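Local coordinates for acyl-coenzyme A oxidase acox-1.2 (Caenorhabditis elegans, PDB 5K3J), which desaturates the five-carbon side chains of omega-ascaroside CoA thioesters with FAD and oxygen, starting the peroxisomal beta-oxidation that shortens these dauer pheromones, at residues L64-E72 / D236-A246; Q494-L505 / A515-A526. All blocks are in the same frame, centred on the assembly; numbering follows the deposited sequence.

The two contacts are a worked example of how distant parts of one acyl-CoA oxidase chain each reach towards a ligand site. Contact 1 joins the N-terminal helical region to a loop of the beta domain; F243 in that loop touches the ascaroside-CoA, and the K240 side chain comes within about 6 Å of a bound FAD. Contact 2 pairs neighbouring helices of the C-terminal region, where R525 meets ATP and the W516 side chain lies about 6 Å from a bound FAD. The centres of contact 1 and contact 2 are about 42 Å apart, and the nearest atoms of contact 1 and contact 2 about 21 Å apart. Both, however, reach the second subunit of the dimer.

Contact 1 of 2, residues L64-E72 / D236-A246; sequences LTREEKVTE and DIGPKMNFNAA
The R66 guanidinium has N244 OD1 over one face, while D236 OD2, N244 O and A246 O lie at its edge. Bends at chi2 (-82°) and chi3 (-97°) carry this group from the first turn of helix 66-82 into the loop. There R66 NH2 makes a salt bridge to D236 OD2 at 2.5 Å; the oxygen lies in the guanidinium plane, but the carboxylate is turned 46° against it and is met from above its own plane. From the opposite face, G238 N donates to the same D236 OD2 (2.9 Å), closing an Asx turn. A weak bond from R66 NH1 to N244 O (3.5 Å) adds a second hold.

N244 is itself pinned within the loop. Its OD1 receives K240 N on a lone pair, in the carbonyl plane, and its ND2 donates to K240 O at 3.0 Å. Beside this polar patch the packing is plain: K69 CB rests on A245 CB at 3.8 Å, and V70 CA directs a C-H...O contact at A245 O (3.4 Å). The K69 amine leads elsewhere, to a salt bridge with E107.

In the acyl-CoA oxidase fold, these residues join the N-terminal helical domain to the connection between antiparallel strands 232-236 and 248-253 of the beta domain. L639 of the second subunit packs on R66, and W633 of that subunit on P239.

K240 NZ comes within 4.2 Å of R66 NH1, yet it donates to F243 O, A246 O and N248 OD1. The two cations thus sit among carbonyl oxygens, with D236 as a nearby counter-charge, an environment that would probably ease their mutual repulsion and favour an ionised D236.

Contact 2 of 2, residues Q494-L505 / A515-A526; sequences QAWKATEKFLKL and AWNKSAVELTRA. With ATP (adenosine-5'-triphosphate), chain D.
E522 O is gripped by two donors from opposite faces of its carbonyl plane: Q494 NE2 of the neighbouring helix at 3.2 Å, and A526 N in the routine helical bond. With CG anti to the backbone N (chi1 -178°) and a bend at chi2, the Q494 side chain lays CG against A526 CA and crosses the side chain of E522 at about a right angle. The same NE2 also donates to E522 OE1, though the modelled separation is very short and its exact length doubtful. The E522 side chain sits as a knob in a hole formed by Q494, K497, A498 and K501. Its OE2 accepts from Y591 OH of the second subunit and forms a salt bridge with R525 NE at 3.5 Å.

R525, whose side chain also has Y591 of the second subunit as a polar partner, turns its guanidinium to the nucleotide: ATP O2G lies at the edge, in plane, 3.1 Å from NH1, while ATP O1A lies over a face. E522 is thus a second-shell residue behind R525, which binds ATP.

Segments 494-505 and 520-526, on helices 481-507 and 520-543 of the C-terminal acyl-CoA oxidase region, run antiparallel as a helical hairpin; their axes approach to 8.5 Å at 159°. The small side chains of A498 and A526 are consistent with this closeness, A498 CB lying 3.8 Å from E522 CB. Beyond the break at S519, the edge of W516 stands over the face of F502 in a T-shaped pair, ring centroids 5.5 Å apart and planes at 88°. A515 CB packs against L505 CB at 3.9 Å and against the F502 ring.

Contact 1 of 2, residues L64-E72 / D236-A246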
loop_
_atom_site.group_PDB
_atom_site.type_symbol
_atom_site.label_atom_id
_atom_site.label_comp_id
_atom_site.label_asym_id
_atom_site.label_seq_id
_atom_site.Cartn_x
_atom_site.Cartn_y
_atom_site.Cartn_z
ATOM N N LEU A 64 -1.326 21.068 0.562
ATOM C CA LEU A 64 -2.075 21.582 -0.582
ATOM C C LEU A 64 -3.351 20.803 -0.877
ATOM O O LEU A 64 -3.361 19.570 -0.854
ATOM C CB LEU A 64 -1.185 21.584 -1.823
ATOM C CG LEU A 64 -0.011 22.557 -1.770
ATOM C CD1 LEU A 64 0.951 22.274 -2.914
ATOM C CD2 LEU A 64 -0.527 23.986 -1.822
ATOM N N THR A 65 -4.425 21.539 -1.155
ATOM C CA THR A 65 -5.670 20.940 -1.616
ATOM C C THR A 65 -5.463 20.410 -3.025
ATOM O O THR A 65 -4.436 20.679 -3.648
ATOM C CB THR A 65 -6.842 21.946 -1.612
ATOM O OG1 THR A 65 -6.725 22.835 -2.729
ATOM C CG2 THR A 65 -6.848 22.750 -0.332
ATOM N N ARG A 66 -6.441 19.669 -3.530
ATOM C CA ARG A 66 -6.308 19.017 -4.827
ATOM C C ARG A 66 -6.214 20.043 -5.960
ATOM O O ARG A 66 -5.421 19.876 -6.887
ATOM C CB ARG A 66 -7.480 18.063 -5.062
ATOM C CG ARG A 66 -7.089 16.750 -5.718
ATOM C CD ARG A 66 -6.973 16.894 -7.221
ATOM N NE ARG A 66 -8.193 16.471 -7.902
ATOM C CZ ARG A 66 -8.258 16.168 -9.194
ATOM N NH1 ARG A 66 -7.169 16.231 -9.950
ATOM N NH2 ARG A 66 -9.411 15.791 -9.732
ATOM N N GLU A 67 -7.010 21.107 -5.872
ATOM C CA GLU A 67 -6.978 22.177 -6.867
ATOM C C GLU A 67 -5.685 22.977 -6.765
ATOM O O GLU A 67 -5.090 23.332 -7.783
ATOM C CB GLU A 67 -8.184 23.105 -6.711
ATOM C CG GLU A 67 -8.181 24.300 -7.662
ATOM C CD GLU A 67 -9.582 24.760 -8.036
ATOM O OE1 GLU A 67 -10.490 24.688 -7.179
ATOM O OE2 GLU A 67 -9.778 25.184 -9.197
ATOM N N GLU A 68 -5.245 23.251 -5.540
ATOM C CA GLU A 68 -3.986 23.964 -5.324
ATOM C C GLU A 68 -2.791 23.150 -5.822
ATOM O O GLU A 68 -1.742 23.715 -6.141
ATOM C CB GLU A 68 -3.802 24.309 -3.843
ATOM C CG GLU A 68 -4.813 25.316 -3.302
ATOM C CD GLU A 68 -4.675 25.548 -1.802
ATOM O OE1 GLU A 68 -3.976 24.752 -1.142
ATOM O OE2 GLU A 68 -5.262 26.528 -1.287
ATOM N N LYS A 69 -2.953 21.830 -5.884
ATOM C CA LYS A 69 -1.911 20.943 -6.398
ATOM C C LYS A 69 -1.795 21.044 -7.919
ATOM O O LYS A 69 -0.688 21.099 -8.456
ATOM C CB LYS A 69 -2.180 19.494 -5.981
ATOM C CG LYS A 69 -1.660 19.138 -4.591
ATOM C CD LYS A 69 -2.219 17.806 -4.116
ATOM C CE LYS A 69 -1.653 17.408 -2.759
ATOM N NZ LYS A 69 -0.162 17.302 -2.774
ATOM N N VAL A 70 -2.938 21.059 -8.604
ATOM C CA VAL A 70 -2.975 21.277 -10.049
ATOM C C VAL A 70 -2.365 22.630 -10.390
ATOM O O VAL A 70 -1.545 22.743 -11.306
ATOM C CB VAL A 70 -4.412 21.216 -10.601
ATOM C CG1 VAL A 70 -4.417 21.526 -12.090
ATOM C CG2 VAL A 70 -5.023 19.857 -10.342
ATOM N N THR A 71 -2.774 23.648 -9.639
ATOM C CA THR A 71 -2.245 24.997 -9.789
ATOM C C THR A 71 -0.728 25.029 -9.653
ATOM O O THR A 71 -0.034 25.658 -10.450
ATOM C CB THR A 71 -2.853 25.958 -8.742
ATOM O OG1 THR A 71 -4.271 26.050 -8.934
ATOM C CG2 THR A 71 -2.240 27.345 -8.874
ATOM N N GLU A 72 -0.221 24.330 -8.648
ATOM C CA GLU A 72 1.202 24.367 -8.332
ATOM C C GLU A 72 2.051 23.619 -9.354
ATOM O O GLU A 72 3.170 24.032 -9.662
ATOM C CB GLU A 72 1.439 23.801 -6.929
ATOM C CG GLU A 72 2.894 23.589 -6.546
ATOM C CD GLU A 72 3.686 24.879 -6.367
ATOM O OE1 GLU A 72 3.155 25.983 -6.614
ATOM O OE2 GLU A 72 4.863 24.779 -5.966
ATOM N N ASP A 236 -12.176 16.204 -16.175
ATOM C CA ASP A 236 -11.356 15.418 -15.255
ATOM C C ASP A 236 -12.156 14.264 -14.645
ATOM O O ASP A 236 -13.375 14.362 -14.493
ATOM C CB ASP A 236 -10.792 16.326 -14.157
ATOM C CG ASP A 236 -9.846 15.599 -13.222
ATOM O OD1 ASP A 236 -8.691 15.334 -13.618
ATOM O OD2 ASP A 236 -10.257 15.305 -12.082
ATOM N N ILE A 237 -11.472 13.175 -14.298
ATOM C CA ILE A 237 -12.156 11.985 -13.792
ATOM C C ILE A 237 -12.192 11.914 -12.268
ATOM O O ILE A 237 -12.457 10.854 -11.700
ATOM C CB ILE A 237 -11.517 10.688 -14.329
ATOM C CG1 ILE A 237 -10.095 10.499 -13.777
ATOM C CG2 ILE A 237 -11.543 10.694 -15.845
ATOM C CD1 ILE A 237 -9.468 9.179 -14.135
ATOM N N GLY A 238 -11.950 13.045 -11.611
ATOM C CA GLY A 238 -12.057 13.127 -10.163
ATOM C C GLY A 238 -10.765 12.837 -9.428
ATOM O O GLY A 238 -9.745 12.540 -10.052
ATOM N N PRO A 239 -10.802 12.925 -8.087
ATOM C CA PRO A 239 -9.650 12.623 -7.232
ATOM C C PRO A 239 -9.168 11.187 -7.422
ATOM O O PRO A 239 -9.917 10.340 -7.914
ATOM C CB PRO A 239 -10.197 12.836 -5.816
ATOM C CG PRO A 239 -11.352 13.782 -6.000
ATOM C CD PRO A 239 -11.966 13.360 -7.297
ATOM N N LYS A 240 -7.925 10.921 -7.039
ATOM C CA LYS A 240 -7.334 9.602 -7.220
ATOM C C LYS A 240 -6.570 9.169 -5.973
ATOM O O LYS A 240 -6.370 9.970 -5.057
ATOM C CB LYS A 240 -6.407 9.604 -8.438
ATOM C CG LYS A 240 -7.124 9.861 -9.762
ATOM C CD LYS A 240 -6.221 10.535 -10.789
ATOM C CE LYS A 240 -5.734 11.882 -10.286
ATOM N NZ LYS A 240 -5.286 12.775 -11.387
ATOM N N MET A 241 -6.154 7.904 -5.941
ATOM C CA MET A 241 -5.328 7.385 -4.852
ATOM C C MET A 241 -4.109 8.278 -4.657
ATOM O O MET A 241 -3.713 8.584 -3.532
ATOM C CB MET A 241 -4.895 5.943 -5.133
ATOM C CG MET A 241 -3.916 5.398 -4.105
ATOM S SD MET A 241 -3.486 3.664 -4.349
ATOM C CE MET A 241 -2.741 3.275 -2.767
ATOM N N ASN A 242 -3.532 8.702 -5.774
ATOM C CA ASN A 242 -2.491 9.716 -5.772
ATOM C C ASN A 242 -2.383 10.344 -7.152
ATOM O O ASN A 242 -3.296 10.208 -7.966
ATOM C CB ASN A 242 -1.150 9.126 -5.346
ATOM C CG ASN A 242 -0.316 10.111 -4.559
ATOM O OD1 ASN A 242 0.195 11.090 -5.105
ATOM N ND2 ASN A 242 -0.179 9.862 -3.265
ATOM N N PHE A 243 -1.262 11.016 -7.408
ATOM C CA PHE A 243 -1.009 11.658 -8.694
ATOM C C PHE A 243 -2.042 12.755 -8.944
ATOM O O PHE A 243 -2.444 12.992 -10.082
ATOM C CB PHE A 243 -1.028 10.619 -9.823
ATOM C CG PHE A 243 -0.248 11.023 -11.044
ATOM C CD1 PHE A 243 1.084 11.381 -10.940
ATOM C CD2 PHE A 243 -0.835 11.009 -12.299
ATOM C CE1 PHE A 243 1.810 11.747 -12.053
ATOM C CE2 PHE A 243 -0.112 11.368 -13.422
ATOM C CZ PHE A 243 1.213 11.737 -13.299
ATOM N N ASN A 244 -2.454 13.437 -7.876
ATOM C CA ASN A 244 -3.578 14.372 -7.945
ATOM C C ASN A 244 -3.224 15.814 -8.322
ATOM O O ASN A 244 -4.100 16.678 -8.359
ATOM C CB ASN A 244 -4.327 14.377 -6.607
ATOM C CG ASN A 244 -5.067 13.080 -6.350
ATOM O OD1 ASN A 244 -6.056 12.776 -7.017
ATOM N ND2 ASN A 244 -4.599 12.313 -5.371
ATOM N N ALA A 245 -1.955 16.085 -8.598
ATOM C CA ALA A 245 -1.593 17.391 -9.133
ATOM C C ALA A 245 -1.763 17.344 -10.644
ATOM O O ALA A 245 -1.773 18.370 -11.321
ATOM C CB ALA A 245 -0.171 17.774 -8.748
ATOM N N ALA A 246 -1.912 16.129 -11.159
ATOM C CA ALA A 246 -2.191 15.912 -12.569
ATOM C C ALA A 246 -3.694 15.856 -12.815
ATOM O O ALA A 246 -4.468 15.534 -11.916
ATOM C CB ALA A 246 -1.523 14.633 -13.044
#

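Contact 2 of 2, residues Q494-L505 / A515-A526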
loop_
_atom_site.group_PDB
_atom_site.type_symbol
_atom_site.label_atom_id
_atom_site.label_comp_id
_atom_site.label_asym_id
_atom_site.label_seq_id
_atom_site.Cartn_x
_atom_site.Cartn_y
_atom_site.Cartn_z
ATOM N N GLN A 494 9.815 -24.539 -13.145
ATOM C CA GLN A 494 8.440 -24.060 -13.200
ATOM C C GLN A 494 7.973 -23.815 -14.629
ATOM O O GLN A 494 6.828 -24.114 -14.966
ATOM C CB GLN A 494 8.299 -22.776 -12.382
ATOM C CG GLN A 494 6.891 -22.201 -12.334
ATOM C CD GLN A 494 5.932 -23.069 -11.552
ATOM O OE1 GLN A 494 6.324 -23.747 -10.601
ATOM N NE2 GLN A 494 4.665 -23.059 -11.950
ATOM N N ALA A 495 8.860 -23.262 -15.454
ATOM C CA ALA A 495 8.547 -22.953 -16.850
ATOM C C ALA A 495 8.001 -24.173 -17.585
ATOM O O ALA A 495 6.931 -24.115 -18.192
ATOM C CB ALA A 495 9.781 -22.415 -17.563
ATOM N N TRP A 496 8.744 -25.273 -17.527
ATOM C CA TRP A 496 8.292 -26.543 -18.078
ATOM C C TRP A 496 7.071 -27.061 -17.328
ATOM O O TRP A 496 6.092 -27.498 -17.934
ATOM C CB TRP A 496 9.414 -27.581 -18.020
ATOM C CG TRP A 496 10.427 -27.439 -19.102
ATOM C CD1 TRP A 496 11.559 -26.677 -19.074
ATOM C CD2 TRP A 496 10.410 -28.087 -20.378
ATOM N NE1 TRP A 496 12.245 -26.807 -20.255
ATOM C CE2 TRP A 496 11.561 -27.667 -21.074
ATOM C CE3 TRP A 496 9.533 -28.980 -21.002
ATOM C CZ2 TRP A 496 11.858 -28.109 -22.361
ATOM C CZ3 TRP A 496 9.829 -29.417 -22.279
ATOM C CH2 TRP A 496 10.983 -28.982 -22.945
ATOM N N LYS A 497 7.147 -27.000 -16.003
ATOM C CA LYS A 497 6.101 -27.510 -15.123
ATOM C C LYS A 497 4.747 -26.874 -15.423
ATOM O O LYS A 497 3.716 -27.544 -15.372
ATOM C CB LYS A 497 6.483 -27.266 -13.661
ATOM C CG LYS A 497 5.773 -28.150 -12.644
ATOM C CD LYS A 497 4.580 -27.455 -12.015
ATOM C CE LYS A 497 4.002 -28.302 -10.896
ATOM N NZ LYS A 497 4.981 -28.533 -9.795
ATOM N N ALA A 498 4.754 -25.582 -15.736
ATOM C CA ALA A 498 3.516 -24.870 -16.030
ATOM C C ALA A 498 3.076 -25.098 -17.474
ATOM O O ALA A 498 1.883 -25.232 -17.754
ATOM C CB ALA A 498 3.679 -23.382 -15.751
ATOM N N THR A 499 4.042 -25.150 -18.385
ATOM C CA THR A 499 3.746 -25.345 -19.800
ATOM C C THR A 499 3.081 -26.699 -20.046
ATOM O O THR A 499 2.077 -26.784 -20.755
ATOM C CB THR A 499 5.022 -25.234 -20.664
ATOM O OG1 THR A 499 5.513 -23.888 -20.626
ATOM C CG2 THR A 499 4.728 -25.618 -22.108
ATOM N N GLU A 500 3.628 -27.747 -19.438
ATOM C CA GLU A 500 3.133 -29.105 -19.643
ATOM C C GLU A 500 1.757 -29.312 -19.015
ATOM O O GLU A 500 0.987 -30.162 -19.466
ATOM C CB GLU A 500 4.125 -30.121 -19.077
ATOM C CG GLU A 500 3.997 -31.510 -19.671
ATOM C CD GLU A 500 5.307 -32.019 -20.238
ATOM O OE1 GLU A 500 6.362 -31.414 -19.947
ATOM O OE2 GLU A 500 5.284 -33.024 -20.979
ATOM N N LYS A 501 1.456 -28.546 -17.971
ATOM C CA LYS A 501 0.135 -28.597 -17.358
ATOM C C LYS A 501 -0.875 -27.970 -18.304
ATOM O O LYS A 501 -1.959 -28.513 -18.522
ATOM C CB LYS A 501 0.117 -27.883 -16.006
ATOM C CG LYS A 501 -1.275 -27.738 -15.403
ATOM C CD LYS A 501 -1.216 -27.219 -13.974
ATOM C CE LYS A 501 -2.601 -26.860 -13.451
ATOM N NZ LYS A 501 -2.577 -26.415 -12.027
ATOM N N PHE A 502 -0.510 -26.825 -18.872
ATOM C CA PHE A 502 -1.339 -26.189 -19.888
ATOM C C PHE A 502 -1.476 -27.103 -21.106
ATOM O O PHE A 502 -2.554 -27.204 -21.687
ATOM C CB PHE A 502 -0.758 -24.825 -20.276
ATOM C CG PHE A 502 -1.222 -24.313 -21.609
ATOM C CD1 PHE A 502 -2.566 -24.096 -21.869
ATOM C CD2 PHE A 502 -0.299 -24.015 -22.597
ATOM C CE1 PHE A 502 -2.977 -23.617 -23.102
ATOM C CE2 PHE A 502 -0.706 -23.534 -23.823
ATOM C CZ PHE A 502 -2.045 -23.334 -24.076
ATOM N N LEU A 503 -0.392 -27.785 -21.470
ATOM C CA LEU A 503 -0.418 -28.745 -22.574
ATOM C C LEU A 503 -1.338 -29.933 -22.289
ATOM O O LEU A 503 -2.133 -30.328 -23.142
ATOM C CB LEU A 503 0.994 -29.249 -22.882
ATOM C CG LEU A 503 1.940 -28.250 -23.554
ATOM C CD1 LEU A 503 3.288 -28.891 -23.867
ATOM C CD2 LEU A 503 1.306 -27.665 -24.811
ATOM N N LYS A 504 -1.219 -30.498 -21.089
ATOM C CA LYS A 504 -2.031 -31.644 -20.684
ATOM C C LYS A 504 -3.525 -31.344 -20.754
ATOM O O LYS A 504 -4.331 -32.216 -21.080
ATOM C CB LYS A 504 -1.662 -32.087 -19.265
ATOM C CG LYS A 504 -0.859 -33.376 -19.193
ATOM C CD LYS A 504 -0.636 -33.791 -17.747
ATOM C CE LYS A 504 -0.222 -35.251 -17.644
ATOM N NZ LYS A 504 0.976 -35.564 -18.471
ATOM N N LEU A 505 -3.884 -30.103 -20.443
ATOM C CA LEU A 505 -5.275 -29.675 -20.470
ATOM C C LEU A 505 -5.803 -29.575 -21.899
ATOM O O LEU A 505 -7.011 -29.546 -22.117
ATOM C CB LEU A 505 -5.435 -28.334 -19.747
ATOM C CG LEU A 505 -5.305 -28.381 -18.221
ATOM C CD1 LEU A 505 -4.846 -27.040 -17.674
ATOM C CD2 LEU A 505 -6.625 -28.796 -17.579
ATOM N N ALA A 515 -7.958 -23.817 -21.352
ATOM C CA ALA A 515 -6.744 -24.501 -20.925
ATOM C C ALA A 515 -5.721 -23.497 -20.409
ATOM O O ALA A 515 -5.045 -23.740 -19.412
ATOM C CB ALA A 515 -6.162 -25.310 -22.067
ATOM N N TRP A 516 -5.614 -22.369 -21.102
ATOM C CA TRP A 516 -4.740 -21.283 -20.674
ATOM C C TRP A 516 -5.201 -20.707 -19.339
ATOM O O TRP A 516 -4.394 -20.442 -18.448
ATOM C CB TRP A 516 -4.693 -20.174 -21.728
ATOM C CG TRP A 516 -3.821 -19.035 -21.327
ATOM C CD1 TRP A 516 -4.221 -17.841 -20.802
ATOM C CD2 TRP A 516 -2.394 -18.986 -21.396
ATOM N NE1 TRP A 516 -3.131 -17.047 -20.546
ATOM C CE2 TRP A 516 -1.997 -17.727 -20.902
ATOM C CE3 TRP A 516 -1.414 -19.881 -21.831
ATOM C CZ2 TRP A 516 -0.665 -17.343 -20.831
ATOM C CZ3 TRP A 516 -0.092 -19.496 -21.761
ATOM C CH2 TRP A 516 0.271 -18.240 -21.261
ATOM N N ASN A 517 -6.511 -20.518 -19.218
ATOM C CA ASN A 517 -7.111 -19.902 -18.042
ATOM C C ASN A 517 -6.890 -20.729 -16.777
ATOM O O ASN A 517 -6.558 -20.187 -15.723
ATOM C CB ASN A 517 -8.608 -19.691 -18.278
ATOM C CG ASN A 517 -9.272 -18.880 -17.180
ATOM O OD1 ASN A 517 -8.611 -18.373 -16.275
ATOM N ND2 ASN A 517 -10.590 -18.746 -17.265
ATOM N N LYS A 518 -7.064 -22.041 -16.891
ATOM C CA LYS A 518 -6.954 -22.932 -15.741
ATOM C C LYS A 518 -5.520 -23.092 -15.248
ATOM O O LYS A 518 -5.290 -23.523 -14.120
ATOM C CB LYS A 518 -7.543 -24.299 -16.082
ATOM C CG LYS A 518 -9.057 -24.312 -16.121
ATOM C CD LYS A 518 -9.584 -25.719 -16.316
ATOM C CE LYS A 518 -11.057 -25.807 -15.961
ATOM N NZ LYS A 518 -11.575 -27.199 -16.069
ATOM N N SER A 519 -4.556 -22.743 -16.091
ATOM C CA SER A 519 -3.152 -22.841 -15.709
ATOM C C SER A 519 -2.547 -21.465 -15.455
ATOM O O SER A 519 -1.338 -21.339 -15.278
ATOM C CB SER A 519 -2.354 -23.565 -16.793
ATOM O OG SER A 519 -2.414 -22.856 -18.015
ATOM N N ALA A 520 -3.401 -20.444 -15.426
ATOM C CA ALA A 520 -2.957 -19.049 -15.438
ATOM C C ALA A 520 -2.081 -18.666 -14.246
ATOM O O ALA A 520 -1.196 -17.820 -14.374
ATOM C CB ALA A 520 -4.163 -18.121 -15.515
ATOM N N VAL A 521 -2.319 -19.279 -13.090
ATOM C CA VAL A 521 -1.549 -18.944 -11.894
ATOM C C VAL A 521 -0.138 -19.525 -11.956
ATOM O O VAL A 521 0.833 -18.832 -11.652
ATOM C CB VAL A 521 -2.242 -19.434 -10.611
ATOM C CG1 VAL A 521 -1.408 -19.072 -9.392
ATOM C CG2 VAL A 521 -3.624 -18.821 -10.494
ATOM N N GLU A 522 -0.030 -20.792 -12.349
ATOM C CA GLU A 522 1.268 -21.445 -12.511
ATOM C C GLU A 522 2.141 -20.686 -13.499
ATOM O O GLU A 522 3.342 -20.514 -13.283
ATOM C CB GLU A 522 1.094 -22.889 -12.980
ATOM C CG GLU A 522 0.532 -23.816 -11.920
ATOM C CD GLU A 522 1.429 -23.910 -10.704
ATOM O OE1 GLU A 522 2.663 -24.009 -10.879
ATOM O OE2 GLU A 522 0.903 -23.880 -9.574
ATOM N N LEU A 523 1.518 -20.231 -14.581
ATOM C CA LEU A 523 2.204 -19.493 -15.633
ATOM C C LEU A 523 2.771 -18.170 -15.136
ATOM O O LEU A 523 3.817 -17.720 -15.602
ATOM C CB LEU A 523 1.248 -19.244 -16.797
ATOM C CG LEU A 523 0.765 -20.489 -17.539
ATOM C CD1 LEU A 523 -0.447 -20.154 -18.376
ATOM C CD2 LEU A 523 1.878 -21.036 -18.406
ATOM N N THR A 524 2.074 -17.542 -14.196
ATOM C CA THR A 524 2.552 -16.288 -13.627
ATOM C C THR A 524 3.666 -16.540 -12.618
ATOM O O THR A 524 4.528 -15.688 -12.411
ATOM C CB THR A 524 1.428 -15.495 -12.936
ATOM O OG1 THR A 524 0.832 -16.301 -11.913
ATOM C CG2 THR A 524 0.363 -15.084 -13.940
ATOM N N ARG A 525 3.641 -17.708 -11.985
ATOM C CA ARG A 525 4.724 -18.098 -11.093
ATOM C C ARG A 525 5.990 -18.280 -11.913
ATOM O O ARG A 525 7.089 -17.943 -11.473
ATOM C CB ARG A 525 4.388 -19.386 -10.342
ATOM C CG ARG A 525 3.094 -19.329 -9.551
ATOM C CD ARG A 525 2.815 -20.659 -8.871
ATOM N NE ARG A 525 1.502 -20.692 -8.229
ATOM C CZ ARG A 525 1.246 -20.199 -7.023
ATOM N NH1 ARG A 525 2.210 -19.622 -6.318
ATOM N NH2 ARG A 525 0.021 -20.277 -6.520
ATOM N N ALA A 526 5.814 -18.813 -13.119
ATOM C CA ALA A 526 6.913 -19.006 -14.055
ATOM C C ALA A 526 7.514 -17.673 -14.479
ATOM O O ALA A 526 8.735 -17.500 -14.464
ATOM C CB ALA A 526 6.438 -19.783 -15.275
HETATM P PG ATP D . 5.278 -17.343 -5.402
HETATM O O1G ATP D . 5.567 -18.093 -6.680
HETATM O O2G ATP D . 4.223 -17.990 -4.534
HETATM O O3G ATP D . 6.510 -16.885 -4.656
HETATM P PB ATP D . 3.881 -14.970 -4.879
HETATM O O1B ATP D . 4.661 -13.674 -4.850
HETATM O O2B ATP D . 3.595 -15.704 -3.590
HETATM O O3B ATP D . 4.595 -15.975 -5.916
HETATM P PA ATP D . 1.296 -15.754 -5.533
HETATM O O1A ATP D . 0.976 -16.271 -6.917
HETATM O O2A ATP D . 1.636 -16.723 -4.426
HETATM O O3A ATP D . 2.498 -14.691 -5.650
HETATM O "O5'" ATP D . 0.082 -14.824 -5.038
HETATM C "C5'" ATP D . 0.193 -14.068 -3.832
HETATM C "C4'" ATP D . -0.477 -12.730 -4.090
HETATM O "O4'" ATP D . 0.464 -11.775 -4.592
HETATM C "C3'" ATP D . -1.566 -12.904 -5.135
HETATM O "O3'" ATP D . -2.809 -12.428 -4.618
HETATM C "C2'" ATP D . -1.123 -12.063 -6.313
HETATM O "O2'" ATP D . -2.215 -11.343 -6.887
HETATM C "C1'" ATP D . -0.082 -11.116 -5.736
HETATM N N9 ATP D . 0.992 -10.809 -6.715
HETATM C C8 ATP D . 2.026 -11.611 -7.021
HETATM N N7 ATP D . 2.837 -11.044 -7.948
HETATM C C5 ATP D . 2.320 -9.841 -8.251
HETATM C C6 ATP D . 2.677 -8.725 -9.158
HETATM N N6 ATP D . 3.780 -8.779 -9.946
HETATM N N1 ATP D . 1.862 -7.647 -9.165
HETATM C C2 ATP D . 0.764 -7.578 -8.387
HETATM N N3 ATP D . 0.380 -8.553 -7.546
HETATM C C4 ATP D . 1.105 -9.690 -7.434
#